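Local atomic coordinates of free methionine-R-sulfoxide reductase (Saccharomyces cerevisiae, PDB entry 1F5M), a protein that reduces the R-sulfoxide of free methionine to methionine, with thioredoxin as the redox partner, and helps protect yeast against oxidative stress. Residues L60-N65 against E156-V161; G68-Q73 against K88-M93; G102-T107 against L145-I150; S131-P136 against E164-L169. All coordinates share one frame; numbering follows the deposited sequence.

Interaction 1 (L60-N65 against E156-V161)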
loop_
_atom_site.group_PDB
_atom_site.type_symbol
_atom_site.label_atom_id
_atom_site.label_comp_id
_atom_site.label_asym_id
_atom_site.label_seq_id
_atom_site.Cartn_x
_atom_site.Cartn_y
_atom_site.Cartn_z
ATOM N N LEU B 60 -16.027 10.039 -3.954
ATOM C CA LEU B 60 -16.862 10.215 -5.168
ATOM C C LEU B 60 -17.983 9.181 -5.142
ATOM O O LEU B 60 -18.787 9.067 -6.086
ATOM C CB LEU B 60 -16.048 9.985 -6.440
ATOM C CG LEU B 60 -15.358 11.135 -7.178
ATOM C CD1 LEU B 60 -15.687 12.471 -6.573
ATOM C CD2 LEU B 60 -13.887 10.887 -7.188
ATOM N N ALA B 61 -17.996 8.386 -4.080
ATOM C CA ALA B 61 -19.012 7.373 -3.881
ATOM C C ALA B 61 -19.027 6.258 -4.940
ATOM O O ALA B 61 -20.089 5.778 -5.341
ATOM C CB ALA B 61 -20.417 8.052 -3.766
ATOM N N VAL B 62 -17.839 5.892 -5.413
ATOM C CA VAL B 62 -17.660 4.797 -6.329
ATOM C C VAL B 62 -17.253 3.698 -5.328
ATOM O O VAL B 62 -16.328 3.896 -4.501
ATOM C CB VAL B 62 -16.510 5.090 -7.324
ATOM C CG1 VAL B 62 -16.238 3.858 -8.173
ATOM C CG2 VAL B 62 -16.917 6.252 -8.274
ATOM N N ASP B 63 -17.934 2.555 -5.367
ATOM C CA ASP B 63 -17.643 1.485 -4.404
ATOM C C ASP B 63 -16.409 0.686 -4.818
ATOM O O ASP B 63 -16.507 -0.480 -5.185
ATOM C CB ASP B 63 -18.882 0.593 -4.297
ATOM C CG ASP B 63 -18.901 -0.262 -3.065
ATOM O OD1 ASP B 63 -18.052 -0.147 -2.138
ATOM O OD2 ASP B 63 -19.824 -1.068 -2.994
ATOM N N ILE B 64 -15.233 1.316 -4.777
ATOM C CA ILE B 64 -14.016 0.620 -5.173
ATOM C C ILE B 64 -13.532 -0.350 -4.080
ATOM O O ILE B 64 -13.867 -0.185 -2.907
ATOM C CB ILE B 64 -12.868 1.613 -5.515
ATOM C CG1 ILE B 64 -12.505 2.434 -4.267
ATOM C CG2 ILE B 64 -13.309 2.538 -6.667
ATOM C CD1 ILE B 64 -11.142 2.990 -4.323
ATOM N N ASN B 65 -12.792 -1.376 -4.499
ATOM C CA ASN B 65 -12.220 -2.385 -3.625
ATOM C C ASN B 65 -10.719 -2.517 -3.848
ATOM O O ASN B 65 -10.053 -3.267 -3.147
ATOM C CB ASN B 65 -12.885 -3.771 -3.772
ATOM C CG ASN B 65 -13.020 -4.247 -5.214
ATOM O OD1 ASN B 65 -13.579 -3.564 -6.059
ATOM N ND2 ASN B 65 -12.555 -5.463 -5.478
ATOM N N GLU B 156 -19.704 -1.041 -14.561
ATOM C CA GLU B 156 -19.709 0.334 -15.048
ATOM C C GLU B 156 -19.268 1.378 -14.030
ATOM O O GLU B 156 -19.865 2.458 -13.911
ATOM C CB GLU B 156 -21.123 0.682 -15.555
ATOM C CG GLU B 156 -21.626 -0.181 -16.731
ATOM C CD GLU B 156 -23.173 -0.341 -16.756
ATOM O OE1 GLU B 156 -23.679 -1.276 -17.434
ATOM O OE2 GLU B 156 -23.900 0.461 -16.105
ATOM N N GLY B 157 -18.223 1.098 -13.289
ATOM C CA GLY B 157 -17.822 2.105 -12.315
ATOM C C GLY B 157 -16.957 3.252 -12.830
ATOM O O GLY B 157 -16.852 4.257 -12.150
ATOM N N PHE B 158 -16.377 3.123 -14.028
ATOM C CA PHE B 158 -15.457 4.137 -14.594
ATOM C C PHE B 158 -15.790 4.689 -15.989
ATOM O O PHE B 158 -16.459 4.025 -16.790
ATOM C CB PHE B 158 -14.050 3.558 -14.632
ATOM C CG PHE B 158 -13.622 2.963 -13.343
ATOM C CD1 PHE B 158 -13.665 1.585 -13.145
ATOM C CD2 PHE B 158 -13.209 3.783 -12.296
ATOM C CE1 PHE B 158 -13.300 1.013 -11.903
ATOM C CE2 PHE B 158 -12.847 3.246 -11.054
ATOM C CZ PHE B 158 -12.893 1.848 -10.852
ATOM N N ASP B 159 -15.279 5.888 -16.294
ATOM C CA ASP B 159 -15.549 6.501 -17.593
ATOM C C ASP B 159 -14.305 7.270 -18.062
ATOM O O ASP B 159 -13.261 7.259 -17.384
ATOM C CB ASP B 159 -16.762 7.425 -17.482
ATOM C CG ASP B 159 -16.544 8.560 -16.500
ATOM O OD1 ASP B 159 -17.507 8.956 -15.800
ATOM O OD2 ASP B 159 -15.426 9.071 -16.443
ATOM N N HIS B 160 -14.394 7.952 -19.190
ATOM C CA HIS B 160 -13.209 8.647 -19.695
ATOM C C HIS B 160 -12.688 9.870 -18.923
ATOM O O HIS B 160 -11.613 10.370 -19.247
ATOM C CB HIS B 160 -13.384 8.972 -21.175
ATOM C CG HIS B 160 -13.263 7.764 -22.042
ATOM N ND1 HIS B 160 -14.259 6.822 -22.139
ATOM C CD2 HIS B 160 -12.213 7.277 -22.745
ATOM C CE1 HIS B 160 -13.829 5.800 -22.861
ATOM N NE2 HIS B 160 -12.589 6.053 -23.238
ATOM N N VAL B 161 -13.446 10.371 -17.944
ATOM C CA VAL B 161 -12.944 11.461 -17.114
ATOM C C VAL B 161 -11.914 10.804 -16.171
ATOM O O VAL B 161 -10.917 11.409 -15.817
ATOM C CB VAL B 161 -14.058 12.092 -16.224
ATOM C CG1 VAL B 161 -13.433 12.650 -14.887
ATOM C CG2 VAL B 161 -14.746 13.221 -16.986
#

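Interaction 2 (G68-Q73 against K88-M93)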
loop_
_atom_site.group_PDB
_atom_site.type_symbol
_atom_site.label_atom_id
_atom_site.label_comp_id
_atom_site.label_asym_id
_atom_site.label_seq_id
_atom_site.Cartn_x
_atom_site.Cartn_y
_atom_site.Cartn_z
ATOM N N GLY B 68 -4.330 0.668 -6.860
ATOM C CA GLY B 68 -2.909 0.454 -6.705
ATOM C C GLY B 68 -2.115 0.368 -7.961
ATOM O O GLY B 68 -2.560 0.802 -9.043
ATOM N N PHE B 69 -0.933 -0.223 -7.840
ATOM C CA PHE B 69 0.004 -0.313 -8.960
ATOM C C PHE B 69 0.717 -1.652 -9.192
ATOM O O PHE B 69 0.883 -2.459 -8.251
ATOM C CB PHE B 69 1.152 0.700 -8.805
ATOM C CG PHE B 69 0.707 2.133 -8.604
ATOM C CD1 PHE B 69 0.255 2.577 -7.344
ATOM C CD2 PHE B 69 0.648 3.005 -9.700
ATOM C CE1 PHE B 69 -0.268 3.873 -7.189
ATOM C CE2 PHE B 69 0.118 4.316 -9.542
ATOM C CZ PHE B 69 -0.340 4.735 -8.292
ATOM N N TYR B 70 1.172 -1.830 -10.450
ATOM C CA TYR B 70 2.018 -2.963 -10.865
ATOM C C TYR B 70 3.163 -2.250 -11.572
ATOM O O TYR B 70 2.954 -1.193 -12.137
ATOM C CB TYR B 70 1.324 -3.907 -11.835
ATOM C CG TYR B 70 0.421 -4.889 -11.121
ATOM C CD1 TYR B 70 -0.871 -4.520 -10.723
ATOM C CD2 TYR B 70 0.878 -6.163 -10.783
ATOM C CE1 TYR B 70 -1.666 -5.385 -10.014
ATOM C CE2 TYR B 70 0.066 -7.052 -10.057
ATOM C CZ TYR B 70 -1.195 -6.658 -9.677
ATOM O OH TYR B 70 -2.020 -7.524 -8.943
ATOM N N VAL B 71 4.365 -2.803 -11.567
ATOM C CA VAL B 71 5.465 -2.101 -12.197
ATOM C C VAL B 71 6.197 -3.147 -12.996
ATOM O O VAL B 71 6.219 -4.318 -12.636
ATOM C CB VAL B 71 6.429 -1.474 -11.144
ATOM C CG1 VAL B 71 5.658 -0.470 -10.232
ATOM C CG2 VAL B 71 7.056 -2.591 -10.313
ATOM N N THR B 72 6.787 -2.718 -14.093
ATOM C CA THR B 72 7.470 -3.649 -14.972
ATOM C C THR B 72 8.692 -4.183 -14.254
ATOM O O THR B 72 9.485 -3.421 -13.700
ATOM C CB THR B 72 7.838 -2.950 -16.307
ATOM O OG1 THR B 72 6.640 -2.419 -16.889
ATOM C CG2 THR B 72 8.473 -3.939 -17.306
ATOM N N GLN B 73 8.795 -5.505 -14.207
ATOM C CA GLN B 73 9.933 -6.137 -13.567
ATOM C C GLN B 73 11.194 -5.668 -14.292
ATOM O O GLN B 73 11.250 -5.692 -15.531
ATOM C CB GLN B 73 9.823 -7.658 -13.664
ATOM C CG GLN B 73 11.026 -8.367 -13.059
ATOM C CD GLN B 73 10.978 -9.873 -13.253
ATOM O OE1 GLN B 73 10.426 -10.376 -14.246
ATOM N NE2 GLN B 73 11.578 -10.610 -12.315
ATOM N N LYS B 88 -7.675 -5.346 -0.851
ATOM C CA LYS B 88 -7.375 -6.691 -0.403
ATOM C C LYS B 88 -6.206 -7.282 -1.159
ATOM O O LYS B 88 -5.877 -6.795 -2.221
ATOM C CB LYS B 88 -8.603 -7.577 -0.554
ATOM C CG LYS B 88 -9.755 -7.079 0.274
ATOM C CD LYS B 88 -10.964 -7.926 -0.008
ATOM C CE LYS B 88 -12.088 -7.586 0.985
ATOM N NZ LYS B 88 -13.302 -8.359 0.621
ATOM N N VAL B 89 -5.566 -8.302 -0.565
ATOM C CA VAL B 89 -4.428 -9.036 -1.146
ATOM C C VAL B 89 -4.686 -9.331 -2.658
ATOM O O VAL B 89 -5.799 -9.657 -3.069
ATOM C CB VAL B 89 -4.200 -10.324 -0.290
ATOM C CG1 VAL B 89 -3.321 -11.330 -1.001
ATOM C CG2 VAL B 89 -3.519 -9.897 1.062
ATOM N N ALA B 90 -3.632 -9.213 -3.467
ATOM C CA ALA B 90 -3.723 -9.337 -4.908
ATOM C C ALA B 90 -2.636 -10.194 -5.549
ATOM O O ALA B 90 -1.636 -10.538 -4.898
ATOM C CB ALA B 90 -3.665 -7.940 -5.513
ATOM N N CYS B 91 -2.845 -10.484 -6.836
ATOM C CA CYS B 91 -1.941 -11.294 -7.644
ATOM C C CYS B 91 -0.552 -10.630 -7.674
ATOM O O CYS B 91 -0.433 -9.405 -7.797
ATOM C CB CYS B 91 -2.512 -11.431 -9.066
ATOM S SG CYS B 91 -4.322 -11.683 -9.232
ATOM N N GLN B 92 0.491 -11.445 -7.542
ATOM C CA GLN B 92 1.876 -10.990 -7.489
ATOM C C GLN B 92 2.553 -10.659 -8.814
ATOM O O GLN B 92 3.468 -9.814 -8.886
ATOM C CB GLN B 92 2.719 -12.045 -6.746
ATOM C CG GLN B 92 2.159 -12.439 -5.389
ATOM C CD GLN B 92 1.326 -13.700 -5.425
ATOM O OE1 GLN B 92 0.552 -13.938 -6.378
ATOM N NE2 GLN B 92 1.474 -14.536 -4.383
ATOM N N MET B 93 2.112 -11.300 -9.888
ATOM C CA MET B 93 2.766 -11.047 -11.144
ATOM C C MET B 93 1.752 -11.196 -12.246
ATOM O O MET B 93 0.874 -12.027 -12.139
ATOM C CB MET B 93 3.904 -12.081 -11.309
ATOM C CG MET B 93 4.634 -12.073 -12.632
ATOM S SD MET B 93 6.057 -13.249 -12.575
ATOM C CE MET B 93 6.895 -12.719 -10.938
#

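Interaction 3 (G102-T107 against L145-I150)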
loop_
_atom_site.group_PDB
_atom_site.type_symbol
_atom_site.label_atom_id
_atom_site.label_comp_id
_atom_site.label_asym_id
_atom_site.label_seq_id
_atom_site.Cartn_x
_atom_site.Cartn_y
_atom_site.Cartn_z
ATOM N N GLY B 102 -2.388 -6.671 -17.841
ATOM C CA GLY B 102 -1.390 -7.091 -18.817
ATOM C C GLY B 102 -1.687 -6.526 -20.205
ATOM O O GLY B 102 -0.775 -6.264 -20.996
ATOM N N THR B 103 -2.951 -6.299 -20.515
ATOM C CA THR B 103 -3.240 -5.745 -21.842
ATOM C C THR B 103 -2.999 -4.221 -21.866
ATOM O O THR B 103 -2.577 -3.645 -22.899
ATOM C CB THR B 103 -4.623 -6.143 -22.244
ATOM O OG1 THR B 103 -4.706 -7.569 -22.143
ATOM C CG2 THR B 103 -4.932 -5.731 -23.683
ATOM N N ALA B 104 -3.208 -3.559 -20.727
ATOM C CA ALA B 104 -2.933 -2.118 -20.694
ATOM C C ALA B 104 -1.439 -1.927 -20.921
ATOM O O ALA B 104 -1.000 -0.913 -21.479
ATOM C CB ALA B 104 -3.304 -1.533 -19.350
ATOM N N ALA B 105 -0.660 -2.893 -20.442
ATOM C CA ALA B 105 0.798 -2.843 -20.547
ATOM C C ALA B 105 1.322 -3.156 -21.946
ATOM O O ALA B 105 2.175 -2.437 -22.446
ATOM C CB ALA B 105 1.461 -3.789 -19.499
ATOM N N SER B 106 0.823 -4.218 -22.568
ATOM C CA SER B 106 1.254 -4.568 -23.919
ATOM C C SER B 106 0.773 -3.563 -25.005
ATOM O O SER B 106 1.541 -3.197 -25.907
ATOM C CB SER B 106 0.746 -5.968 -24.278
ATOM O OG SER B 106 -0.661 -6.008 -24.140
ATOM N N THR B 107 -0.482 -3.117 -24.910
ATOM C CA THR B 107 -1.035 -2.192 -25.902
ATOM C C THR B 107 -0.693 -0.738 -25.630
ATOM O O THR B 107 -0.834 0.116 -26.512
ATOM C CB THR B 107 -2.591 -2.278 -25.975
ATOM O OG1 THR B 107 -3.162 -1.675 -24.808
ATOM C CG2 THR B 107 -3.070 -3.720 -26.068
ATOM N N LEU B 145 6.270 1.519 -17.859
ATOM C CA LEU B 145 7.007 1.422 -16.581
ATOM C C LEU B 145 6.178 0.621 -15.558
ATOM O O LEU B 145 6.706 -0.008 -14.630
ATOM C CB LEU B 145 7.273 2.839 -16.067
ATOM C CG LEU B 145 8.230 3.684 -16.923
ATOM C CD1 LEU B 145 8.465 5.063 -16.286
ATOM C CD2 LEU B 145 9.543 2.940 -17.027
ATOM N N GLY B 146 4.858 0.671 -15.742
ATOM C CA GLY B 146 3.929 -0.037 -14.877
ATOM C C GLY B 146 2.511 0.417 -15.185
ATOM O O GLY B 146 2.264 1.117 -16.175
ATOM N N VAL B 147 1.554 0.027 -14.349
ATOM C CA VAL B 147 0.180 0.445 -14.578
ATOM C C VAL B 147 -0.466 0.898 -13.291
ATOM O O VAL B 147 -0.011 0.552 -12.184
ATOM C CB VAL B 147 -0.716 -0.693 -15.123
ATOM C CG1 VAL B 147 -0.164 -1.252 -16.437
ATOM C CG2 VAL B 147 -0.823 -1.798 -14.082
ATOM N N ILE B 148 -1.493 1.724 -13.448
ATOM C CA ILE B 148 -2.308 2.197 -12.346
ATOM C C ILE B 148 -3.559 1.347 -12.519
ATOM O O ILE B 148 -4.152 1.317 -13.609
ATOM C CB ILE B 148 -2.686 3.669 -12.499
ATOM C CG1 ILE B 148 -1.431 4.533 -12.678
ATOM C CG2 ILE B 148 -3.463 4.105 -11.290
ATOM C CD1 ILE B 148 -1.736 6.032 -12.767
ATOM N N ASP B 149 -3.954 0.669 -11.445
ATOM C CA ASP B 149 -5.080 -0.262 -11.480
ATOM C C ASP B 149 -6.135 0.011 -10.393
ATOM O O ASP B 149 -5.827 0.063 -9.152
ATOM C CB ASP B 149 -4.492 -1.695 -11.319
ATOM C CG ASP B 149 -5.510 -2.831 -11.542
ATOM O OD1 ASP B 149 -6.628 -2.607 -12.052
ATOM O OD2 ASP B 149 -5.157 -4.001 -11.238
ATOM N N ILE B 150 -7.362 0.231 -10.823
ATOM C CA ILE B 150 -8.461 0.423 -9.852
ATOM C C ILE B 150 -9.574 -0.584 -10.073
ATOM O O ILE B 150 -10.066 -0.721 -11.230
ATOM C CB ILE B 150 -9.060 1.829 -9.973
ATOM C CG1 ILE B 150 -7.940 2.870 -9.991
ATOM C CG2 ILE B 150 -10.018 2.098 -8.831
ATOM C CD1 ILE B 150 -8.460 4.351 -9.997
#

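Interaction 4 (S131-P136 against E164-L169)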
loop_
_atom_site.group_PDB
_atom_site.type_symbol
_atom_site.label_atom_id
_atom_site.label_comp_id
_atom_site.label_asym_id
_atom_site.label_seq_id
_atom_site.Cartn_x
_atom_site.Cartn_y
_atom_site.Cartn_z
ATOM N N SER B 131 -15.995 -4.238 -12.212
ATOM C CA SER B 131 -15.530 -3.341 -13.261
ATOM C C SER B 131 -14.166 -2.899 -12.879
ATOM O O SER B 131 -13.799 -3.013 -11.709
ATOM C CB SER B 131 -16.475 -2.145 -13.517
ATOM O OG SER B 131 -16.706 -1.339 -12.395
ATOM N N GLU B 132 -13.407 -2.400 -13.862
ATOM C CA GLU B 132 -12.005 -2.051 -13.656
ATOM C C GLU B 132 -11.466 -1.047 -14.692
ATOM O O GLU B 132 -11.962 -0.941 -15.833
ATOM C CB GLU B 132 -11.172 -3.370 -13.710
ATOM C CG GLU B 132 -9.681 -3.265 -13.316
ATOM C CD GLU B 132 -8.917 -4.634 -13.223
ATOM O OE1 GLU B 132 -7.675 -4.634 -13.016
ATOM O OE2 GLU B 132 -9.532 -5.722 -13.342
ATOM N N ILE B 133 -10.477 -0.270 -14.276
ATOM C CA ILE B 133 -9.812 0.681 -15.163
ATOM C C ILE B 133 -8.318 0.560 -14.938
ATOM O O ILE B 133 -7.825 0.539 -13.772
ATOM C CB ILE B 133 -10.285 2.140 -14.942
ATOM C CG1 ILE B 133 -9.591 3.079 -15.940
ATOM C CG2 ILE B 133 -9.976 2.575 -13.505
ATOM C CD1 ILE B 133 -10.212 4.460 -16.055
ATOM N N VAL B 134 -7.580 0.437 -16.034
ATOM C CA VAL B 134 -6.119 0.310 -15.936
ATOM C C VAL B 134 -5.471 1.283 -16.876
ATOM O O VAL B 134 -5.768 1.318 -18.078
ATOM C CB VAL B 134 -5.602 -1.097 -16.277
ATOM C CG1 VAL B 134 -4.096 -1.161 -16.021
ATOM C CG2 VAL B 134 -6.316 -2.118 -15.443
ATOM N N VAL B 135 -4.614 2.112 -16.295
ATOM C CA VAL B 135 -3.909 3.147 -17.028
ATOM C C VAL B 135 -2.398 2.883 -17.021
ATOM O O VAL B 135 -1.736 2.810 -15.939
ATOM C CB VAL B 135 -4.212 4.529 -16.402
ATOM C CG1 VAL B 135 -3.461 5.651 -17.120
ATOM C CG2 VAL B 135 -5.701 4.782 -16.401
ATOM N N PRO B 136 -1.807 2.728 -18.213
ATOM C CA PRO B 136 -0.351 2.473 -18.244
ATOM C C PRO B 136 0.530 3.714 -18.008
ATOM O O PRO B 136 0.217 4.819 -18.454
ATOM C CB PRO B 136 -0.145 1.868 -19.624
ATOM C CG PRO B 136 -1.103 2.627 -20.443
ATOM C CD PRO B 136 -2.369 2.752 -19.576
ATOM N N GLU B 164 -8.814 10.364 -18.162
ATOM C CA GLU B 164 -8.153 11.620 -18.410
ATOM C C GLU B 164 -7.325 12.001 -17.188
ATOM O O GLU B 164 -6.136 12.329 -17.339
ATOM C CB GLU B 164 -9.163 12.729 -18.721
ATOM C CG GLU B 164 -8.508 14.031 -19.118
ATOM C CD GLU B 164 -9.485 15.037 -19.699
ATOM O OE1 GLU B 164 -9.113 15.637 -20.713
ATOM O OE2 GLU B 164 -10.616 15.230 -19.160
ATOM N N PHE B 165 -7.921 11.967 -16.005
ATOM C CA PHE B 165 -7.152 12.312 -14.799
ATOM C C PHE B 165 -6.082 11.286 -14.463
ATOM O O PHE B 165 -4.987 11.654 -14.002
ATOM C CB PHE B 165 -8.059 12.528 -13.572
ATOM C CG PHE B 165 -8.603 13.965 -13.454
ATOM C CD1 PHE B 165 -9.928 14.278 -13.833
ATOM C CD2 PHE B 165 -7.775 15.013 -12.999
ATOM C CE1 PHE B 165 -10.424 15.606 -13.763
ATOM C CE2 PHE B 165 -8.255 16.369 -12.922
ATOM C CZ PHE B 165 -9.581 16.663 -13.301
ATOM N N LEU B 166 -6.354 10.001 -14.677
ATOM C CA LEU B 166 -5.329 9.028 -14.314
ATOM C C LEU B 166 -4.165 9.077 -15.292
ATOM O O LEU B 166 -3.036 8.742 -14.914
ATOM C CB LEU B 166 -5.893 7.620 -14.247
ATOM C CG LEU B 166 -6.885 7.375 -13.124
ATOM C CD1 LEU B 166 -7.516 5.971 -13.300
ATOM C CD2 LEU B 166 -6.180 7.444 -11.788
ATOM N N GLU B 167 -4.410 9.464 -16.549
ATOM C CA GLU B 167 -3.289 9.538 -17.483
ATOM C C GLU B 167 -2.444 10.755 -17.136
ATOM O O GLU B 167 -1.268 10.760 -17.425
ATOM C CB GLU B 167 -3.756 9.576 -18.961
ATOM C CG GLU B 167 -4.305 8.206 -19.404
ATOM C CD GLU B 167 -4.472 8.040 -20.909
ATOM O OE1 GLU B 167 -4.574 9.068 -21.611
ATOM O OE2 GLU B 167 -4.511 6.869 -21.384
ATOM N N LYS B 168 -3.021 11.783 -16.515
ATOM C CA LYS B 168 -2.222 12.951 -16.136
ATOM C C LYS B 168 -1.348 12.527 -14.951
ATOM O O LYS B 168 -0.167 12.892 -14.861
ATOM C CB LYS B 168 -3.092 14.087 -15.654
ATOM C CG LYS B 168 -3.760 14.895 -16.762
ATOM C CD LYS B 168 -4.835 15.830 -16.163
ATOM C CE LYS B 168 -5.493 16.650 -17.275
ATOM N NZ LYS B 168 -6.616 17.492 -16.786
ATOM N N LEU B 169 -1.950 11.730 -14.074
ATOM C CA LEU B 169 -1.263 11.248 -12.885
ATOM C C LEU B 169 -0.091 10.350 -13.251
ATOM O O LEU B 169 0.948 10.386 -12.592
ATOM C CB LEU B 169 -2.227 10.469 -11.978
ATOM C CG LEU B 169 -1.594 9.877 -10.690
ATOM C CD1 LEU B 169 -1.027 11.017 -9.816
ATOM C CD2 LEU B 169 -2.675 9.111 -9.906
#

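Interaction 1 (L60-N65 against E156-V161)
V62 and I64 present one methyl each to the phenyl ring of F158, and both come in obliquely. V62 CG1 stands 4.5 Å from F158 CE2, while I64 CG2 is 4.3 Å from F158 CZ, so the two methyls share the outer end of the ring. The same V62 methyl also rests against the carbonyl oxygen of G157, with CG1 4.0 Å from G157 O. It gets there because CG1 is anti to the backbone N (chi1 174°), carried on a CB that already points at the opposite segment. F158 behaves differently: its CB does not head for 60-65, and only the far end of the ring closes the distance. Both segments lie beside helix ends of this GAF domain. A61 closes helix 42-59 in a Schellman motif, and D159 is the N-cap of helix 160-176, where D159 OD2 accepts from V161 N at 2.8 Å. D63, between the two touching side chains, is the centre of an inverse gamma turn that takes the chain towards strand 64-72. V62 and I64 also pack on Y57 of helix 42-59, and F158 rests on I150 and C152 of strand 144-152.

Interaction 2 (G68-Q73 against K88-M93)
The phenol ring of Y70 is met by segment 88-93 at its edge and hydroxyl, not over its faces: C91 O lies near the ring plane, beyond the edge that carries CE2 and CZ. The hydroxyl does the gripping. Y70 OH donates to C91 O over 2.7 Å, with a C=O...donor angle of 132° and the donor tilted 19° from the carbonyl plane. The same oxygen is 3.3 Å from Y70 CE2, which places the carbonyl alongside the phenol edge. Two CB atoms also come near the hydroxyl, A90 CB at 3.8 Å from Y70 OH and C91 CB at 3.9 Å from it, in directions roughly at right angles. The ring projects off the strand towards this loop, its CG anti to the carbonyl carbon (chi1 -82°). A phenylalanine here would probably keep much of the ring packing but leave C91 O without its donor, costing the loop this one hydrogen-bonded link to the strand. The bond lies beside a disulfide, C91 SG to C125 SG. The second subunit meets the loop too: A90 O accepts from N48 ND2 of that chain. Around the ring in its own chain lie C125, L80 of strand 79-85, and V147 and D149 of strand 144-152, the two strands that flank 64-72 in the antiparallel sheet.

Interaction 3 (G102-T107 against L145-I150)
A104 and A105 close on a single branch of V147, and this is the closer part of a light contact. V147 CG1 lies 4.3 Å from A104 CB and is equally far, 4.3 Å, from A105 CB, so one valine methyl meets two neighbouring alanine methyls of the helix. CG1 lies anti to the carbonyl carbon and beside the backbone N (chi1 -58°), which brings this branch to the two alanines. The small alanine side chains let the helix backbone come near, and A105 CA is 6.8 Å from V147 CA. The A104 CB bond points at the strand, whereas that of A105 runs past it. The other side of the helix is looser and more open to solvent, with T107 exposed. T107 OG1 turns back onto its own helix, donating to T103 O at 2.8 Å; T107 N reaches the same oxygen from the opposite face of its plane, so that carbonyl is held by two donors one turn on. The arrangement lays helix 99-107 over the GAF sheet: A104 and V147 both pack on V134 of strand 131-138, V147 also touches Y70 of strand 64-72, and A105 O accepts from T144 OG1.

Interaction 4 (S131-P136 against E164-L169)
V135 reaches from its strand onto the helix at L166 and E167. Its CB already lies 4.1 Å from L166 CB. From there the two branches part. CG1, anti to the backbone N (chi1 179°), meets the aliphatic part of E167, with V135 CG1 3.5 Å from E167 CG, and is also 3.8 Å from L166 O. CG2 goes to the leucine instead, 3.6 Å from L166 CB and 3.8 Å from L166 CD1, so the valine straddles two successive helix residues and crosses both side chains at a slant. This is the helix-on-sheet layer of the GAF fold: helix 160-176 covers one face of the antiparallel sheet, and the short segments here run at 34° to each other with their axes 8.3 Å apart. Replacing V135 with an alanine removes both branches; E167 CG would probably lose this apolar neighbour and L166 would meet just the more distant CB here, opening a gap between helix and strand. Two residues back along the strand, I133 meets L166 tip to tip, its CD1 4.1 Å from L166 CD1. E167 offers its CG as the nearest atom; its carboxylate lies beyond, where OE2 is hydrogen-bonded to T110 OG1. V134, between the two touching strand residues, points to the other face, onto A104 and V100 of helix 99-107.

In the fold
Interactions 3 and 4 work the two faces of one antiparallel sheet: helix 99-107 on V147 in the first, helix 160-176 on I133 and V135 in the second. Both are buried and apolar, and they are joined by the backbone bond from I148 N to V135 O. Interaction 2 is buried too, but it turns on a polar bond and adjoins a disulfide and the second subunit; T72 N to L145 O ties its strand to that of interaction 3. Interaction 1 lies further out, only partly buried, where helix ends and turns meet. Its F158 reaches I133 of interaction 4, where G157 N also bonds to S131 OG, and I64 CG2 packs on I150 CG2 of interaction 3.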